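Local coordinates for protein putative glycosyltransferase (GalT1) (Streptococcus parasanguinis FW213, PDB 5HEA) that probably transfers a sugar from a nucleotide-sugar donor to an acceptor, through the GT-A-type catalytic domain contained in this C-terminal part of a longer protein, at residues 13-18 with 42-47; 36-41 with 63-68; 7-12 with 89-94; 75-80 with 183-188; 164-169 with 190-195. All blocks are in the same frame, centred on the assembly; numbering follows the deposited sequence.

Contact 1. Residues 13-18 with 42-47; sequences VYNVEK and DGSTDN
D42 enters the contact through its backbone: its N is 2.9 Å from V13 O, a hydrogen bond that ties together the loops after strands 7-13 and 35-41 of the GT-A fold, at the end of the sheet where relatives bind the nucleotide and this protein probably does too. Its carboxylate turns to the backbone N atoms of A70 and G71 and to Q67. At G43 the carbonyl oxygen sits at the edge of the Y14 ring, 3.7 Å from CE1. S44 then offers its hydroxyl as an acceptor, with OG 3.0 Å from N15 N; N41 OD1 is a further partner. T45 meets the N15 amide twice. Its N points at a lone pair of N15 OD1, in the carbonyl plane, at 2.7 Å, while N15 ND2 donates to T45 OG1 at 3.2 Å. D46 follows: OD2 receives E17 N from above the carboxylate plane, and OD1 pairs with S48. At N47 the backbone N reaches the anti side of E17 OE1 at 3.0 Å. That reach depends on CG of E17 lying between its own N and carbonyl carbon (chi1 75°), with the rest of the chain extended. Each carboxylate therefore captures a backbone N-H of the opposite loop, which probably offsets the repulsion expected with E17 OE1 and D46 OD2 only 4.0 Å apart.

Contact 2. Residues 36-41 with 63-68; sequences EIILIN and QILHQT
N41 and H66 are paired neighbours on two parallel strands, and their side chains add a bond to the backbone ladder. N41 ND2 donates to H66 ND1 at 3.0 Å; the acceptor lies in the amide plane, and the amide comes to the edge of the imidazole, with the two planes 86° apart. CG of N41 is anti to the backbone N (chi1 167°), which carries the amide out over the same face of the sheet as the histidine, and N41 OD1 bonds S44 OG. With ND1 accepting, NE2 is left to bond E53, so the ring is held at both nitrogens; Y279 of a second subunit meets it as well.

The tightly packed part is the ladder itself. Five backbone hydrogen bonds run from Q63 N to I37 O (2.8 Å) as far as Q67 N to N41 O (2.9 Å), and the strand axes approach to 4.7 Å. L39 and I64 project with N41 and H66 toward helix 48-58. On the other face I38, I40 and L65 gather under helix 72-82, where L65 CD1 is 4.3 Å from I40 CG1. I40 CG2 packs 3.8 Å from Q67 CD, in an amide whose NE2 bonds D42. Residues of strand 36-41 are buried throughout, whereas those of 63-67 are partly open to solvent. Strand 35-41, helix 48-58 and strand 62-66 make up a beta-alpha-beta crossover, the repeating element of the Rossmann-like half of a GT-A fold.

Contact 3. Residues 7-12 with 89-94; sequences ISIIVP and TFVDSD
The F90 ring lies side by side with I10, which comes to it obliquely: I10 CD1 is 3.7 Å from F90 CE1, and I10 CB reaches CD1 of the same ring. F183 meets this phenyl edge-to-face, so that I10, F183 and R76 of helix 72-82 surround it. The P12 ring approaches V91 with its CD, 3.8 Å from V91 O, while A75 and R76 pack on the proline.

V91 CG2 runs alongside I9 CG2 at 3.7 Å, and V91 and V11 both touch helix 20-28. T89 CG2 lies beside I9 CG1 at 3.8 Å. Three backbone bonds in parallel register join the segments: T89 N to S8 O, I10 N to T89 O, and V91 N to I10 O at 3.1 Å.

Past F90 the strand ends, although V91 N still bonds I10 O, and S93 adds a further link. Its OG lies between its own N and carbonyl carbon (chi1 44°), which brings S93 OG to P12 O at 2.8 Å in the carbonyl plane. Water 1 bridges P12 O, at 2.8 Å, to S93 N, with a weak bond to D92 OD1. The loop after strand 87-90 carries D92-S93-D94, consistent with the DXD motif that in related GT-A enzymes binds a metal ion and the nucleotide sugar.

Contact 4. Residues 75-80 with 183-188; sequences ARNAGI and FPLGRL
N77 grips the backbone of F183 with both ends of its amide. N77 OD1 takes F183 N on a lone pair at 2.8 Å, and N77 ND2 gives a nearly straight bond to F183 O, also 2.8 Å and in the amide plane. A torsion that swings CG away from the carbonyl carbon (chi1 -68°) brings the amide to the backbone of F183. Beside it, the F183 ring lies against helix 72-82. R76 CD sits over one face, 3.9 Å from the centroid of the F183 ring, as a CH-pi contact; N77 OD1 lies at the edge, and I80 CD1 comes to the edge at 3.9 Å from F183 CE1. The guanidinium of R76 is farther off and gives at most a weak cation-pi attraction.

The next shell fixes these groups. R76 NH1 forms a salt bridge with E190, D191 and T194 touch the phenyl, and S73 bonds P184 O. Beyond, a type II turn from P184 to R187 carries the chain off, and L185 N bonds E277 of a third subunit. Helix 72-82 of the GT-A domain is thus joined to the loop between strand 171-174 and helix 195-201. Since the amide must accept at one end and donate at the other, the pair reads the backbone of F183 in a single orientation, and the alkyl part of R76 serves the ring while its charge probably serves the nearby carboxylates.

Contact 5. Residues 164-169 with 190-195; sequences TFTFSP and EDDATI
S168 and D191 supply the polar side of the contact. S168 N is 2.9 Å from D191 OD2, a weak hydrogen bond, and S168 OG is 3.1 Å from both carboxylate oxygens of D191, OD1 and OD2, where any bond is again weak; CG of D191 is turned away from its carbonyl carbon (chi1 -75°), which sets the carboxylate in front of the serine. Water 3 makes a second, indirect link, accepting from D192 N at 3.0 Å and donating to T166 O at 3.3 Å.

Charge enters with D192, whose carboxylate also forms salt bridges with R241 and R262, residues of the helices that pack beside the GT-A domain. The contact thus sits at the seam between the sheet-bearing domain and those helices: the first segment runs from helix 161-166, which has a wider pi-type turn at 164-166, toward strand 171-174, and the second leads into helix 195-201.

Packing does the rest. T166 CG2 lies alongside the D192 side chain, 3.5 Å from D192 OD1 and pointing the same way. I195 packs on S168 and T164: I195 CD1 is 3.8 Å from S168 CB, I195 CG2 is 3.8 Å from T164 O, and its other neighbours are K171 and F173 of the strand. Within the second segment, D191 O takes both T194 N and I195 N, and T194 OG1 bonds E190 O.

How the contacts relate
Contacts 2 and 3 lie in neighbouring parallel strands of one mixed sheet, and contact 1 in the loops after two of them: strand 7-12 bonds strand 36-41 (I38 N to I9 O, 2.8 Å), and D42 of contact 1 bonds Q67 of contact 2. Contact 1 and the D92-S93-D94 end of contact 3 lie where relatives hold the nucleotide sugar; V16 packs on S93 and D94, although the centres of the two contacts are about 15 Å apart. Contact 4 packs helix 72-82 on contacts 2 and 3, and R76 joins it to contact 5 by its salt bridge to E190 (R76 NH1 to E190 OE2, 2.7 Å). Contacts 1 and 5 stay about 9 Å apart at their nearest atoms.

Contact 1. Residues 13-18 with 42-47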
# COMPACT_ATOMS: atom_id res chain seq x y z
N VAL A 13 -3.46 14.88 24.14
CA VAL A 13 -3.72 16.12 23.43
C VAL A 13 -3.63 15.87 21.94
O VAL A 13 -2.55 15.54 21.43
CB VAL A 13 -2.71 17.23 23.83
CG1 VAL A 13 -2.90 18.47 22.95
CG2 VAL A 13 -2.87 17.59 25.29
N TYR A 14 -4.75 16.00 21.25
CA TYR A 14 -4.75 15.96 19.79
C TYR A 14 -5.74 16.99 19.23
O TYR A 14 -6.95 16.85 19.39
CB TYR A 14 -5.06 14.56 19.24
CG TYR A 14 -4.94 14.52 17.72
CD1 TYR A 14 -3.71 14.67 17.11
CD2 TYR A 14 -6.07 14.39 16.91
CE1 TYR A 14 -3.58 14.67 15.73
CE2 TYR A 14 -5.95 14.38 15.53
CZ TYR A 14 -4.71 14.52 14.95
OH TYR A 14 -4.56 14.52 13.58
N ASN A 15 -5.20 18.03 18.60
CA ASN A 15 -5.99 19.05 17.91
C ASN A 15 -7.13 19.63 18.74
O ASN A 15 -8.29 19.62 18.31
CB ASN A 15 -6.49 18.54 16.56
CG ASN A 15 -5.37 18.42 15.55
OD1 ASN A 15 -4.22 18.72 15.86
ND2 ASN A 15 -5.69 17.98 14.34
N VAL A 16 -6.80 20.12 19.92
CA VAL A 16 -7.80 20.68 20.83
C VAL A 16 -7.51 22.14 21.18
O VAL A 16 -7.77 22.58 22.30
CB VAL A 16 -7.91 19.82 22.11
CG1 VAL A 16 -8.69 18.55 21.83
CG2 VAL A 16 -6.51 19.49 22.67
N GLU A 17 -6.98 22.88 20.22
CA GLU A 17 -6.57 24.27 20.47
C GLU A 17 -7.66 25.15 21.11
O GLU A 17 -7.36 26.06 21.89
CB GLU A 17 -6.04 24.93 19.19
CG GLU A 17 -7.11 25.32 18.17
CD GLU A 17 -6.54 25.95 16.90
OE1 GLU A 17 -5.29 26.05 16.77
OE2 GLU A 17 -7.34 26.33 16.02
N LYS A 18 -8.92 24.88 20.80
CA LYS A 18 -10.02 25.71 21.30
C LYS A 18 -10.31 25.44 22.77
O LYS A 18 -10.87 26.29 23.46
CB LYS A 18 -11.28 25.51 20.47
CG LYS A 18 -11.17 26.00 19.03
CD LYS A 18 -12.50 25.89 18.29
CE LYS A 18 -12.88 24.43 18.05
NZ LYS A 18 -14.20 24.31 17.36
N ASP A 42 -0.12 14.21 20.76
CA ASP A 42 -0.13 13.09 19.82
C ASP A 42 -0.01 13.60 18.38
O ASP A 42 -0.84 13.29 17.52
CB ASP A 42 -1.43 12.29 20.04
CG ASP A 42 -1.51 11.00 19.24
OD1 ASP A 42 -0.48 10.31 19.06
OD2 ASP A 42 -2.62 10.68 18.78
N GLY A 43 1.02 14.41 18.12
CA GLY A 43 1.26 14.91 16.78
C GLY A 43 0.20 15.91 16.31
O GLY A 43 -0.14 15.92 15.13
N SER A 44 -0.31 16.74 17.21
CA SER A 44 -1.28 17.77 16.83
C SER A 44 -0.78 18.63 15.68
O SER A 44 0.42 18.90 15.56
CB SER A 44 -1.60 18.70 18.00
OG SER A 44 -2.19 17.99 19.06
N THR A 45 -1.71 19.08 14.85
CA THR A 45 -1.37 19.89 13.69
C THR A 45 -1.96 21.29 13.77
O THR A 45 -1.79 22.08 12.85
CB THR A 45 -1.84 19.22 12.41
OG1 THR A 45 -3.22 18.90 12.54
CG2 THR A 45 -1.06 17.94 12.17
N ASP A 46 -2.67 21.59 14.86
CA ASP A 46 -3.11 22.97 15.11
C ASP A 46 -2.14 23.67 16.06
O ASP A 46 -0.94 23.41 16.03
CB ASP A 46 -4.57 23.02 15.63
CG ASP A 46 -4.77 22.25 16.93
OD1 ASP A 46 -3.78 21.73 17.48
OD2 ASP A 46 -5.93 22.19 17.42
N ASN A 47 -2.64 24.55 16.92
CA ASN A 47 -1.76 25.26 17.86
C ASN A 47 -1.60 24.55 19.21
O ASN A 47 -0.97 25.09 20.11
CB ASN A 47 -2.26 26.70 18.09
CG ASN A 47 -2.04 27.59 16.87
OD1 ASN A 47 -0.96 27.61 16.28
ND2 ASN A 47 -3.08 28.33 16.49

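Contact 2. Residues 36-41 with 63-68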
# COMPACT_ATOMS: atom_id res chain seq x y z
N GLU A 36 1.51 15.75 39.04
CA GLU A 36 2.15 16.05 37.77
C GLU A 36 1.09 15.92 36.68
O GLU A 36 0.22 15.04 36.72
CB GLU A 36 3.33 15.11 37.51
CG GLU A 36 2.96 13.63 37.45
CD GLU A 36 4.15 12.74 37.11
OE1 GLU A 36 5.23 13.27 36.75
OE2 GLU A 36 4.02 11.51 37.21
N ILE A 37 1.15 16.83 35.72
CA ILE A 37 0.33 16.74 34.53
C ILE A 37 1.20 16.26 33.40
O ILE A 37 2.18 16.92 33.04
CB ILE A 37 -0.28 18.10 34.16
CG1 ILE A 37 -1.17 18.58 35.31
CG2 ILE A 37 -1.05 17.97 32.85
CD1 ILE A 37 -1.62 20.02 35.22
N ILE A 38 0.86 15.09 32.86
CA ILE A 38 1.56 14.55 31.72
C ILE A 38 0.73 14.82 30.48
O ILE A 38 -0.31 14.20 30.25
CB ILE A 38 1.82 13.06 31.89
CG1 ILE A 38 2.48 12.82 33.24
CG2 ILE A 38 2.70 12.53 30.75
CD1 ILE A 38 2.64 11.38 33.58
N LEU A 39 1.18 15.82 29.72
CA LEU A 39 0.54 16.22 28.48
C LEU A 39 1.14 15.41 27.35
O LEU A 39 2.31 15.57 27.03
CB LEU A 39 0.80 17.71 28.22
CG LEU A 39 -0.02 18.73 29.00
CD1 LEU A 39 0.38 20.17 28.63
CD2 LEU A 39 -1.50 18.49 28.74
N ILE A 40 0.36 14.52 26.74
CA ILE A 40 0.88 13.78 25.59
C ILE A 40 0.35 14.38 24.30
O ILE A 40 -0.78 14.09 23.88
CB ILE A 40 0.58 12.26 25.65
CG1 ILE A 40 1.05 11.67 26.99
CG2 ILE A 40 1.27 11.55 24.49
CD1 ILE A 40 -0.02 11.68 28.06
N ASN A 41 1.15 15.23 23.67
CA ASN A 41 0.79 15.77 22.37
C ASN A 41 0.99 14.69 21.31
O ASN A 41 2.13 14.32 20.99
CB ASN A 41 1.60 17.02 22.02
CG ASN A 41 1.46 17.40 20.58
OD1 ASN A 41 0.38 17.30 20.03
ND2 ASN A 41 2.56 17.80 19.95
N GLN A 63 4.59 18.21 32.47
CA GLN A 63 5.59 17.54 31.64
C GLN A 63 4.97 17.31 30.27
O GLN A 63 3.84 16.82 30.17
CB GLN A 63 6.00 16.19 32.24
CG GLN A 63 6.22 16.19 33.75
CD GLN A 63 7.36 17.09 34.19
OE1 GLN A 63 7.15 18.07 34.91
NE2 GLN A 63 8.57 16.77 33.76
N ILE A 64 5.69 17.66 29.21
CA ILE A 64 5.18 17.39 27.87
C ILE A 64 5.90 16.22 27.22
O ILE A 64 7.12 16.14 27.25
CB ILE A 64 5.34 18.59 26.94
CG1 ILE A 64 4.82 19.86 27.60
CG2 ILE A 64 4.62 18.35 25.62
CD1 ILE A 64 5.08 21.04 26.78
N LEU A 65 5.12 15.33 26.63
CA LEU A 65 5.65 14.33 25.72
C LEU A 65 5.05 14.61 24.35
O LEU A 65 3.83 14.53 24.17
CB LEU A 65 5.24 12.91 26.14
CG LEU A 65 5.74 12.26 27.44
CD1 LEU A 65 5.21 10.82 27.53
CD2 LEU A 65 7.27 12.28 27.52
N HIS A 66 5.89 14.95 23.39
CA HIS A 66 5.47 15.04 22.01
C HIS A 66 5.72 13.69 21.35
O HIS A 66 6.79 13.11 21.51
CB HIS A 66 6.30 16.10 21.28
CG HIS A 66 6.14 17.48 21.83
ND1 HIS A 66 4.93 18.15 21.82
CD2 HIS A 66 7.04 18.34 22.37
CE1 HIS A 66 5.09 19.35 22.35
NE2 HIS A 66 6.36 19.49 22.69
N GLN A 67 4.75 13.16 20.63
CA GLN A 67 4.99 11.92 19.91
C GLN A 67 4.35 11.98 18.55
O GLN A 67 3.37 12.71 18.36
CB GLN A 67 4.45 10.72 20.67
CG GLN A 67 2.93 10.68 20.74
CD GLN A 67 2.43 9.47 21.52
OE1 GLN A 67 3.13 8.96 22.39
NE2 GLN A 67 1.23 9.01 21.20
N THR A 68 4.88 11.21 17.61
CA THR A 68 4.25 11.03 16.30
C THR A 68 2.85 10.50 16.52
O THR A 68 2.63 9.66 17.39
CB THR A 68 5.05 10.04 15.42
OG1 THR A 68 6.39 10.53 15.24
CG2 THR A 68 4.39 9.86 14.06

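Contact 3. Residues 7-12 with 89-94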
# COMPACT_ATOMS: atom_id res chain seq x y z
N ILE A 7 0.06 12.49 42.57
CA ILE A 7 -0.94 12.00 41.64
C ILE A 7 -0.49 12.33 40.21
O ILE A 7 -0.18 13.47 39.89
CB ILE A 7 -2.32 12.61 41.92
CG1 ILE A 7 -2.83 12.18 43.30
CG2 ILE A 7 -3.32 12.18 40.84
CD1 ILE A 7 -4.12 12.86 43.69
N SER A 8 -0.46 11.32 39.35
CA SER A 8 -0.16 11.57 37.93
C SER A 8 -1.45 11.75 37.12
O SER A 8 -2.28 10.85 37.05
CB SER A 8 0.67 10.43 37.34
OG SER A 8 1.94 10.33 37.96
N ILE A 9 -1.58 12.92 36.49
CA ILE A 9 -2.73 13.24 35.64
C ILE A 9 -2.34 13.14 34.18
O ILE A 9 -1.52 13.92 33.70
CB ILE A 9 -3.22 14.67 35.87
CG1 ILE A 9 -3.40 14.94 37.37
CG2 ILE A 9 -4.51 14.92 35.08
CD1 ILE A 9 -3.56 16.43 37.70
N ILE A 10 -2.93 12.17 33.48
CA ILE A 10 -2.60 11.89 32.10
C ILE A 10 -3.57 12.58 31.16
O ILE A 10 -4.78 12.35 31.22
CB ILE A 10 -2.56 10.36 31.84
CG1 ILE A 10 -1.41 9.74 32.64
CG2 ILE A 10 -2.43 10.06 30.34
CD1 ILE A 10 -1.49 8.23 32.79
N VAL A 11 -3.04 13.45 30.31
CA VAL A 11 -3.87 14.29 29.47
C VAL A 11 -3.43 14.15 28.01
O VAL A 11 -2.47 14.79 27.58
CB VAL A 11 -3.81 15.77 29.92
CG1 VAL A 11 -4.67 16.66 29.01
CG2 VAL A 11 -4.26 15.89 31.38
N PRO A 12 -4.12 13.30 27.25
CA PRO A 12 -3.82 13.17 25.82
C PRO A 12 -4.27 14.43 25.09
O PRO A 12 -5.33 14.99 25.39
CB PRO A 12 -4.68 11.98 25.38
CG PRO A 12 -5.00 11.25 26.66
CD PRO A 12 -5.12 12.32 27.69
N THR A 89 -4.62 9.28 37.21
CA THR A 89 -5.96 9.68 36.83
C THR A 89 -5.91 10.25 35.41
O THR A 89 -4.84 10.65 34.94
CB THR A 89 -6.52 10.70 37.84
OG1 THR A 89 -7.94 10.80 37.70
CG2 THR A 89 -5.86 12.06 37.65
N PHE A 90 -7.04 10.24 34.71
CA PHE A 90 -7.09 10.69 33.32
C PHE A 90 -8.00 11.91 33.21
O PHE A 90 -9.03 11.95 33.85
CB PHE A 90 -7.63 9.57 32.40
CG PHE A 90 -6.76 8.34 32.37
CD1 PHE A 90 -5.66 8.28 31.54
CD2 PHE A 90 -7.05 7.25 33.19
CE1 PHE A 90 -4.84 7.15 31.52
CE2 PHE A 90 -6.24 6.12 33.17
CZ PHE A 90 -5.13 6.07 32.34
N VAL A 91 -7.60 12.90 32.42
CA VAL A 91 -8.46 14.04 32.12
C VAL A 91 -8.41 14.27 30.61
O VAL A 91 -7.33 14.34 30.03
CB VAL A 91 -7.99 15.33 32.85
CG1 VAL A 91 -8.79 16.55 32.37
CG2 VAL A 91 -8.14 15.19 34.35
N ASP A 92 -9.57 14.36 29.96
CA ASP A 92 -9.60 14.67 28.54
C ASP A 92 -9.43 16.17 28.32
O ASP A 92 -9.96 16.97 29.07
CB ASP A 92 -10.89 14.18 27.89
CG ASP A 92 -10.92 12.67 27.74
OD1 ASP A 92 -9.83 12.04 27.79
OD2 ASP A 92 -12.03 12.12 27.55
N SER A 93 -8.68 16.53 27.29
CA SER A 93 -8.27 17.93 27.13
C SER A 93 -9.41 18.82 26.61
O SER A 93 -9.26 20.04 26.57
CB SER A 93 -7.00 18.02 26.28
OG SER A 93 -7.08 17.16 25.16
N ASP A 94 -10.53 18.20 26.22
CA ASP A 94 -11.78 18.88 25.86
C ASP A 94 -12.60 19.33 27.07
O ASP A 94 -13.55 20.11 26.93
CB ASP A 94 -12.70 17.90 25.13
CG ASP A 94 -12.28 17.64 23.73
OD1 ASP A 94 -11.69 18.55 23.12
OD2 ASP A 94 -12.56 16.54 23.22
O HOH W 1 -7.96 14.11 25.77

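Contact 4. Residues 75-80 with 183-188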
# COMPACT_ATOMS: atom_id res chain seq x y z
N ALA A 75 -1.41 7.33 23.13
CA ALA A 75 -1.13 8.51 23.94
C ALA A 75 -1.30 8.21 25.43
O ALA A 75 -0.46 8.60 26.25
CB ALA A 75 -2.03 9.68 23.52
N ARG A 76 -2.37 7.53 25.80
CA ARG A 76 -2.59 7.21 27.22
C ARG A 76 -1.53 6.23 27.72
O ARG A 76 -1.03 6.37 28.84
CB ARG A 76 -3.99 6.65 27.45
CG ARG A 76 -5.11 7.64 27.19
CD ARG A 76 -6.42 7.16 27.78
NE ARG A 76 -7.53 8.06 27.49
CZ ARG A 76 -8.41 7.85 26.52
NH1 ARG A 76 -8.30 6.76 25.78
NH2 ARG A 76 -9.40 8.70 26.29
N ASN A 77 -1.19 5.24 26.91
CA ASN A 77 -0.18 4.25 27.30
C ASN A 77 1.18 4.92 27.55
O ASN A 77 1.91 4.52 28.46
CB ASN A 77 -0.05 3.13 26.25
CG ASN A 77 -1.29 2.25 26.16
OD1 ASN A 77 -2.07 2.15 27.11
ND2 ASN A 77 -1.47 1.58 25.02
N ALA A 78 1.50 5.95 26.77
CA ALA A 78 2.73 6.71 26.97
C ALA A 78 2.66 7.43 28.30
O ALA A 78 3.65 7.51 29.03
CB ALA A 78 2.95 7.72 25.82
N GLY A 79 1.48 7.96 28.61
CA GLY A 79 1.26 8.62 29.89
C GLY A 79 1.48 7.68 31.06
O GLY A 79 2.14 8.03 32.04
N ILE A 80 0.90 6.49 30.97
CA ILE A 80 1.05 5.47 32.03
C ILE A 80 2.52 5.10 32.26
O ILE A 80 2.97 4.91 33.40
CB ILE A 80 0.25 4.20 31.69
CG1 ILE A 80 -1.25 4.53 31.61
CG2 ILE A 80 0.50 3.09 32.73
CD1 ILE A 80 -2.10 3.38 31.07
N PHE A 183 -4.20 0.32 27.19
CA PHE A 183 -5.26 0.54 26.23
C PHE A 183 -4.85 -0.11 24.91
O PHE A 183 -3.70 -0.02 24.52
CB PHE A 183 -5.51 2.04 26.04
CG PHE A 183 -6.03 2.74 27.28
CD1 PHE A 183 -5.15 3.16 28.27
CD2 PHE A 183 -7.39 2.93 27.47
CE1 PHE A 183 -5.62 3.79 29.43
CE2 PHE A 183 -7.87 3.56 28.63
CZ PHE A 183 -6.97 3.99 29.61
N PRO A 184 -5.81 -0.76 24.22
CA PRO A 184 -5.58 -1.42 22.92
C PRO A 184 -5.32 -0.44 21.77
O PRO A 184 -6.07 0.51 21.59
CB PRO A 184 -6.90 -2.17 22.69
CG PRO A 184 -7.91 -1.41 23.49
CD PRO A 184 -7.16 -1.01 24.73
N LEU A 185 -4.28 -0.70 21.00
CA LEU A 185 -3.83 0.23 19.97
C LEU A 185 -4.77 0.33 18.77
O LEU A 185 -5.40 -0.66 18.38
CB LEU A 185 -2.42 -0.12 19.50
CG LEU A 185 -1.27 0.27 20.43
CD1 LEU A 185 -1.66 1.43 21.34
CD2 LEU A 185 -0.77 -0.90 21.24
N GLY A 186 -4.86 1.53 18.21
CA GLY A 186 -5.59 1.78 16.98
C GLY A 186 -7.09 1.61 17.12
O GLY A 186 -7.84 1.84 16.18
N ARG A 187 -7.51 1.24 18.32
CA ARG A 187 -8.89 0.88 18.60
C ARG A 187 -9.59 2.09 19.20
O ARG A 187 -9.03 2.80 20.03
CB ARG A 187 -8.90 -0.28 19.61
CG ARG A 187 -10.08 -1.25 19.54
CD ARG A 187 -10.27 -1.95 20.89
NE ARG A 187 -11.13 -3.13 20.82
CZ ARG A 187 -10.79 -4.35 21.24
NH1 ARG A 187 -9.58 -4.57 21.76
NH2 ARG A 187 -11.65 -5.36 21.13
N LEU A 188 -10.82 2.34 18.75
CA LEU A 188 -11.70 3.29 19.43
C LEU A 188 -12.46 2.44 20.44
O LEU A 188 -12.32 1.22 20.44
CB LEU A 188 -12.66 3.96 18.43
CG LEU A 188 -13.11 5.42 18.62
CD1 LEU A 188 -14.56 5.62 18.13
CD2 LEU A 188 -12.94 5.92 20.05

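Contact 5. Residues 164-169 with 190-195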
# COMPACT_ATOMS: atom_id res chain seq x y z
N THR A 164 -19.30 4.44 34.18
CA THR A 164 -18.57 3.38 34.87
C THR A 164 -17.53 2.70 33.99
O THR A 164 -16.38 2.54 34.40
CB THR A 164 -19.55 2.29 35.40
OG1 THR A 164 -20.50 2.89 36.28
CG2 THR A 164 -18.79 1.20 36.15
N PHE A 165 -17.92 2.30 32.79
CA PHE A 165 -17.06 1.41 32.01
C PHE A 165 -16.38 2.06 30.81
O PHE A 165 -15.25 1.72 30.47
CB PHE A 165 -17.84 0.17 31.55
CG PHE A 165 -18.30 -0.70 32.68
CD1 PHE A 165 -17.40 -1.51 33.36
CD2 PHE A 165 -19.62 -0.70 33.08
CE1 PHE A 165 -17.82 -2.31 34.40
CE2 PHE A 165 -20.05 -1.50 34.12
CZ PHE A 165 -19.14 -2.30 34.78
N THR A 166 -17.07 2.99 30.16
CA THR A 166 -16.55 3.49 28.89
C THR A 166 -15.95 4.90 28.97
O THR A 166 -15.59 5.48 27.95
CB THR A 166 -17.63 3.44 27.80
OG1 THR A 166 -18.65 4.40 28.07
CG2 THR A 166 -18.27 2.06 27.76
N PHE A 167 -15.85 5.44 30.19
CA PHE A 167 -15.25 6.77 30.38
C PHE A 167 -14.05 6.69 31.31
O PHE A 167 -14.17 6.34 32.49
CB PHE A 167 -16.29 7.77 30.91
CG PHE A 167 -15.93 9.21 30.66
CD1 PHE A 167 -15.53 9.63 29.40
CD2 PHE A 167 -15.98 10.14 31.69
CE1 PHE A 167 -15.19 10.96 29.16
CE2 PHE A 167 -15.64 11.47 31.47
CZ PHE A 167 -15.24 11.88 30.20
N SER A 168 -12.87 7.01 30.80
CA SER A 168 -11.67 6.92 31.62
C SER A 168 -11.46 8.01 32.70
O SER A 168 -10.87 7.71 33.75
CB SER A 168 -10.41 6.77 30.75
OG SER A 168 -10.29 7.84 29.84
N PRO A 169 -11.89 9.27 32.45
CA PRO A 169 -11.75 10.24 33.55
C PRO A 169 -12.71 9.99 34.70
O PRO A 169 -13.49 9.03 34.67
CB PRO A 169 -12.09 11.58 32.87
CG PRO A 169 -11.75 11.34 31.40
CD PRO A 169 -12.23 9.93 31.18
N GLU A 190 -11.66 2.51 23.46
CA GLU A 190 -10.48 1.96 24.11
C GLU A 190 -10.70 1.94 25.62
O GLU A 190 -10.25 1.00 26.30
CB GLU A 190 -9.21 2.72 23.71
CG GLU A 190 -9.13 4.20 24.15
CD GLU A 190 -9.79 5.20 23.18
OE1 GLU A 190 -10.49 4.80 22.22
OE2 GLU A 190 -9.62 6.42 23.40
N ASP A 191 -11.42 2.95 26.12
CA ASP A 191 -11.86 3.05 27.53
C ASP A 191 -12.74 1.86 27.89
O ASP A 191 -12.57 1.24 28.96
CB ASP A 191 -12.68 4.33 27.79
CG ASP A 191 -11.83 5.60 27.84
OD1 ASP A 191 -10.58 5.48 27.81
OD2 ASP A 191 -12.41 6.71 27.92
N ASP A 192 -13.68 1.57 26.99
CA ASP A 192 -14.62 0.44 27.10
C ASP A 192 -13.87 -0.89 27.30
O ASP A 192 -14.32 -1.75 28.05
CB ASP A 192 -15.47 0.43 25.82
CG ASP A 192 -16.57 -0.65 25.81
OD1 ASP A 192 -17.08 -1.06 26.87
OD2 ASP A 192 -16.94 -1.07 24.70
N ALA A 193 -12.72 -1.04 26.64
CA ALA A 193 -11.93 -2.27 26.69
C ALA A 193 -10.99 -2.35 27.89
O ALA A 193 -10.40 -3.40 28.14
CB ALA A 193 -11.12 -2.42 25.39
N THR A 194 -10.87 -1.27 28.65
CA THR A 194 -9.75 -1.16 29.59
C THR A 194 -10.12 -0.87 31.05
O THR A 194 -9.58 -1.51 31.96
CB THR A 194 -8.72 -0.08 29.09
OG1 THR A 194 -8.34 -0.37 27.74
CG2 THR A 194 -7.46 -0.09 29.96
N ILE A 195 -11.00 0.10 31.28
CA ILE A 195 -11.27 0.59 32.63
C ILE A 195 -11.73 -0.54 33.55
O ILE A 195 -11.23 -0.69 34.66
CB ILE A 195 -12.28 1.77 32.61
CG1 ILE A 195 -11.65 2.97 31.90
CG2 ILE A 195 -12.66 2.19 34.02
CD1 ILE A 195 -10.29 3.40 32.51
O HOH W 2 -14.53 -0.63 30.82
O HOH W 3 -14.79 3.73 25.27